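PDB 4MKO: monalysin from Pseudomonas entomophila, which forms pores in host cell membranes as an aerolysin-like beta-barrel toxin, contributing to intestinal damage and lethality in Drosophila. Local coordinates for residues T130-Y141 / R187-P198. Sequence-based numbering, arbitrary orientation. Where two conformers were deposited one is given.
Sequences TEMKGPGTFVIY and RVIVPSSNAVTP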
loop_
_atom_site.group_PDB
_atom_site.type_symbol
_atom_site.label_atom_id
_atom_site.label_comp_id
_atom_site.label_asym_id
_atom_site.label_seq_id
_atom_site.Cartn_x
_atom_site.Cartn_y
_atom_site.Cartn_z
ATOM N N THR A 130 8.289 -22.168 -0.625
ATOM C CA THR A 130 8.285 -22.539 0.788
ATOM C C THR A 130 8.081 -24.052 0.887
ATOM O O THR A 130 7.127 -24.584 0.304
ATOM C CB THR A 130 7.222 -21.760 1.605
ATOM O OG1 THR A 130 7.469 -20.361 1.469
ATOM C CG2 THR A 130 7.251 -22.113 3.096
ATOM N N GLU A 131 8.959 -24.736 1.637
ATOM C CA GLU A 131 8.792 -26.170 1.866
ATOM C C GLU A 131 7.688 -26.274 2.906
ATOM O O GLU A 131 7.757 -25.613 3.945
ATOM C CB GLU A 131 10.092 -26.840 2.348
ATOM C CG GLU A 131 9.960 -28.355 2.376
ATOM C CD GLU A 131 11.195 -29.113 2.821
ATOM O OE1 GLU A 131 11.778 -29.835 1.981
ATOM O OE2 GLU A 131 11.563 -29.010 4.014
ATOM N N MET A 132 6.616 -26.995 2.574
ATOM C CA MET A 132 5.463 -27.120 3.453
ATOM C C MET A 132 5.089 -28.590 3.616
ATOM O O MET A 132 5.353 -29.401 2.721
ATOM C CB MET A 132 4.267 -26.349 2.866
ATOM C CG MET A 132 4.472 -24.841 2.792
ATOM S SD MET A 132 3.106 -24.072 1.905
ATOM C CE MET A 132 1.796 -24.249 3.109
ATOM N N LYS A 133 4.441 -28.909 4.736
ATOM C CA LYS A 133 4.019 -30.258 5.086
ATOM C C LYS A 133 2.542 -30.283 5.459
ATOM O O LYS A 133 2.046 -29.371 6.136
ATOM C CB LYS A 133 4.867 -30.763 6.271
ATOM C CG LYS A 133 4.723 -32.253 6.576
ATOM C CD LYS A 133 5.609 -32.674 7.743
ATOM C CE LYS A 133 5.465 -34.143 8.058
ATOM N NZ LYS A 133 6.484 -34.602 9.041
ATOM N N GLY A 134 1.856 -31.343 5.040
ATOM C CA GLY A 134 0.464 -31.534 5.412
ATOM C C GLY A 134 0.378 -32.241 6.757
ATOM O O GLY A 134 1.411 -32.534 7.374
ATOM N N PRO A 135 -0.834 -32.531 7.263
ATOM C CA PRO A 135 -2.144 -32.232 6.668
ATOM C C PRO A 135 -2.548 -30.779 6.904
ATOM O O PRO A 135 -2.093 -30.156 7.867
ATOM C CB PRO A 135 -3.075 -33.212 7.392
ATOM C CG PRO A 135 -2.469 -33.351 8.764
ATOM C CD PRO A 135 -0.972 -33.209 8.573
ATOM N N GLY A 136 -3.414 -30.262 6.046
ATOM C CA GLY A 136 -3.945 -28.925 6.251
ATOM C C GLY A 136 -4.256 -28.129 5.018
ATOM O O GLY A 136 -3.833 -28.472 3.912
ATOM N N THR A 137 -5.027 -27.067 5.223
ATOM C CA THR A 137 -5.369 -26.107 4.190
ATOM C C THR A 137 -4.757 -24.796 4.655
ATOM O O THR A 137 -4.929 -24.413 5.816
ATOM C CB THR A 137 -6.877 -26.054 3.943
ATOM O OG1 THR A 137 -7.310 -27.363 3.570
ATOM C CG2 THR A 137 -7.244 -25.079 2.841
ATOM N N PHE A 138 -4.017 -24.147 3.767
ATOM C CA PHE A 138 -3.267 -22.927 4.071
ATOM C C PHE A 138 -3.516 -21.851 3.035
ATOM O O PHE A 138 -3.693 -22.148 1.848
ATOM C CB PHE A 138 -1.750 -23.232 4.136
ATOM C CG PHE A 138 -1.424 -24.457 4.962
ATOM C CD1 PHE A 138 -1.403 -24.393 6.348
ATOM C CD2 PHE A 138 -1.249 -25.699 4.356
ATOM C CE1 PHE A 138 -1.154 -25.540 7.119
ATOM C CE2 PHE A 138 -0.987 -26.841 5.125
ATOM C CZ PHE A 138 -0.937 -26.751 6.502
ATOM N N VAL A 139 -3.514 -20.599 3.493
ATOM C CA VAL A 139 -3.724 -19.428 2.640
ATOM C C VAL A 139 -2.455 -18.609 2.698
ATOM O O VAL A 139 -1.896 -18.409 3.775
ATOM C CB VAL A 139 -4.971 -18.581 3.028
ATOM C CG1 VAL A 139 -5.272 -17.549 1.942
ATOM C CG2 VAL A 139 -6.202 -19.469 3.284
ATOM N N ILE A 140 -2.001 -18.167 1.535
ATOM C CA ILE A 140 -0.814 -17.346 1.378
ATOM C C ILE A 140 -1.247 -15.938 1.029
ATOM O O ILE A 140 -2.079 -15.753 0.136
ATOM C CB ILE A 140 0.108 -17.931 0.288
ATOM C CG1 ILE A 140 0.441 -19.410 0.614
ATOM C CG2 ILE A 140 1.378 -17.065 0.134
ATOM C CD1 ILE A 140 1.242 -20.142 -0.477
ATOM N N TYR A 141 -0.632 -14.947 1.691
ATOM C CA TYR A 141 -0.897 -13.528 1.422
ATOM C C TYR A 141 0.421 -12.800 1.248
ATOM O O TYR A 141 1.437 -13.267 1.760
ATOM C CB TYR A 141 -1.616 -12.869 2.613
ATOM C CG TYR A 141 -2.844 -13.588 3.114
ATOM C CD1 TYR A 141 -4.106 -13.298 2.600
ATOM C CD2 TYR A 141 -2.753 -14.533 4.135
ATOM C CE1 TYR A 141 -5.248 -13.946 3.082
ATOM C CE2 TYR A 141 -3.886 -15.189 4.619
ATOM C CZ TYR A 141 -5.134 -14.866 4.115
ATOM O OH TYR A 141 -6.243 -15.515 4.615
ATOM N N ARG A 187 5.609 -12.261 2.894
ATOM C CA ARG A 187 4.419 -13.068 2.675
ATOM C C ARG A 187 4.093 -13.837 3.953
ATOM O O ARG A 187 4.997 -14.209 4.701
ATOM C CB ARG A 187 4.593 -14.008 1.463
ATOM C CG ARG A 187 5.599 -15.151 1.668
ATOM C CD ARG A 187 4.951 -16.419 2.198
ATOM N NE ARG A 187 5.954 -17.454 2.479
ATOM C CZ ARG A 187 6.616 -17.601 3.624
ATOM N NH1 ARG A 187 6.424 -16.750 4.628
ATOM N NH2 ARG A 187 7.495 -18.588 3.767
ATOM N N VAL A 188 2.811 -14.102 4.162
ATOM C CA VAL A 188 2.293 -14.788 5.336
ATOM C C VAL A 188 1.600 -16.052 4.864
ATOM O O VAL A 188 0.862 -16.004 3.887
ATOM C CB VAL A 188 1.289 -13.855 6.086
ATOM C CG1 VAL A 188 0.662 -14.543 7.303
ATOM C CG2 VAL A 188 1.958 -12.537 6.503
ATOM N N ILE A 189 1.782 -17.155 5.600
ATOM C CA ILE A 189 1.073 -18.419 5.349
ATOM C C ILE A 189 0.342 -18.763 6.636
ATOM O O ILE A 189 0.971 -18.836 7.687
ATOM C CB ILE A 189 1.992 -19.587 4.861
ATOM C CG1 ILE A 189 2.829 -19.194 3.614
ATOM C CG2 ILE A 189 1.126 -20.823 4.558
ATOM C CD1 ILE A 189 3.866 -20.253 3.201
ATOM N N VAL A 190 -0.992 -18.932 6.571
ATOM C CA VAL A 190 -1.789 -19.267 7.747
ATOM C C VAL A 190 -2.709 -20.457 7.473
ATOM O O VAL A 190 -3.257 -20.530 6.366
ATOM C CB VAL A 190 -2.594 -18.074 8.340
ATOM C CG1 VAL A 190 -1.675 -17.021 8.971
ATOM C CG2 VAL A 190 -3.530 -17.450 7.313
ATOM N N PRO A 191 -2.984 -21.332 8.478
ATOM C CA PRO A 191 -3.982 -22.398 8.260
ATOM C C PRO A 191 -5.342 -21.755 7.994
ATOM O O PRO A 191 -5.595 -20.658 8.506
ATOM C CB PRO A 191 -4.007 -23.156 9.604
ATOM C CG PRO A 191 -2.734 -22.788 10.281
ATOM C CD PRO A 191 -2.477 -21.365 9.863
ATOM N N SER A 192 -6.204 -22.424 7.201
ATOM C CA SER A 192 -7.543 -21.936 6.851
ATOM C C SER A 192 -8.371 -21.583 8.094
ATOM O O SER A 192 -9.235 -20.716 8.013
ATOM C CB SER A 192 -8.280 -22.956 5.987
ATOM O OG SER A 192 -8.418 -24.197 6.658
ATOM N N SER A 193 -8.073 -22.228 9.245
ATOM C CA SER A 193 -8.733 -21.999 10.539
ATOM C C SER A 193 -8.331 -20.641 11.162
ATOM O O SER A 193 -9.126 -20.069 11.909
ATOM C CB SER A 193 -8.413 -23.131 11.512
ATOM O OG SER A 193 -7.019 -23.231 11.754
ATOM N N ASN A 194 -7.096 -20.144 10.882
ATOM C CA ASN A 194 -6.595 -18.853 11.381
ATOM C C ASN A 194 -6.721 -17.758 10.299
ATOM O O ASN A 194 -6.133 -16.670 10.413
ATOM C CB ASN A 194 -5.145 -18.973 11.888
ATOM C CG ASN A 194 -4.759 -17.879 12.867
ATOM O OD1 ASN A 194 -5.207 -17.846 14.020
ATOM N ND2 ASN A 194 -3.962 -16.922 12.412
ATOM N N ALA A 195 -7.511 -18.046 9.253
ATOM C CA ALA A 195 -7.693 -17.111 8.158
ATOM C C ALA A 195 -9.082 -16.501 8.119
ATOM O O ALA A 195 -10.077 -17.160 8.427
ATOM C CB ALA A 195 -7.389 -17.793 6.834
ATOM N N VAL A 196 -9.135 -15.230 7.717
ATOM C CA VAL A 196 -10.371 -14.481 7.483
ATOM C C VAL A 196 -10.291 -13.953 6.049
ATOM O O VAL A 196 -9.207 -13.981 5.452
ATOM C CB VAL A 196 -10.637 -13.355 8.522
ATOM C CG1 VAL A 196 -11.057 -13.938 9.868
ATOM C CG2 VAL A 196 -9.434 -12.423 8.672
ATOM N N THR A 197 -11.417 -13.475 5.494
ATOM C CA THR A 197 -11.414 -12.934 4.139
ATOM C C THR A 197 -10.516 -11.691 4.089
ATOM O O THR A 197 -10.704 -10.772 4.895
ATOM C CB THR A 197 -12.834 -12.717 3.618
ATOM O OG1 THR A 197 -13.528 -13.962 3.741
ATOM C CG2 THR A 197 -12.854 -12.270 2.150
ATOM N N PRO A 198 -9.480 -11.689 3.226
ATOM C CA PRO A 198 -8.590 -10.524 3.196
ATOM C C PRO A 198 -9.255 -9.308 2.575
ATOM O O PRO A 198 -10.263 -9.395 1.868
ATOM C CB PRO A 198 -7.397 -11.003 2.354
ATOM C CG PRO A 198 -7.990 -12.013 1.425
ATOM C CD PRO A 198 -9.067 -12.710 2.232
HETATM O O HOH W 1 -8.634 -16.189 3.278
HETATM O O HOH W 2 -6.406 -14.084 7.339
#
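Tyr-141 wedges its ring edge-on between Val-190 and Pro-198, running along the end of strand 173-191. Val-190 CG2 meets the ring edge at Tyr-141 CE2 (3.5 Å), and Pro-198 CG lies at the edge by CE1. Ala-195 CB is 3.4 Å from Tyr-141 OH. With CG anti to the carbonyl carbon (chi1 -51°), OH reaches two waters that link it to the backbone N and O of Val-196, tying the segment after the strand to the sheet. Val-139 and Tyr-141 form antiparallel hydrogen-bonded pairs with Val-190 and Val-188, and Ser-192 N extends the ladder to Thr-137 O (2.7 Å), approaching from above the carbonyl plane.

On the face of Ile-140, Ile-189 lies alongside it, CG1 to CG1 at 3.8 Å. Ile-189 CG2 touches Phe-138 CB and Met-132 CE, while CD1 meets the tip of Thr-130 and sits over one face of the Arg-187 guanidinium, toward its rim. Arg-187 NH2 donates in plane to Thr-130 OG1 (2.9 Å, N-H...O angle 164°), and Tyr-77 OH hydrogen-bonds to both this OG1 and Arg-187 NE.

From strand 124-133, in the region inferred to be pore-forming and paired with 72-81, the chain turns through Gly-134 and cis Pro-135 into strand 136-151 of the main sheet of this aerolysin-like fold. Ile-189 packs between these two strands; Phe-138 backbone bonds to Ile-65 join 136-151 to strand 46-67.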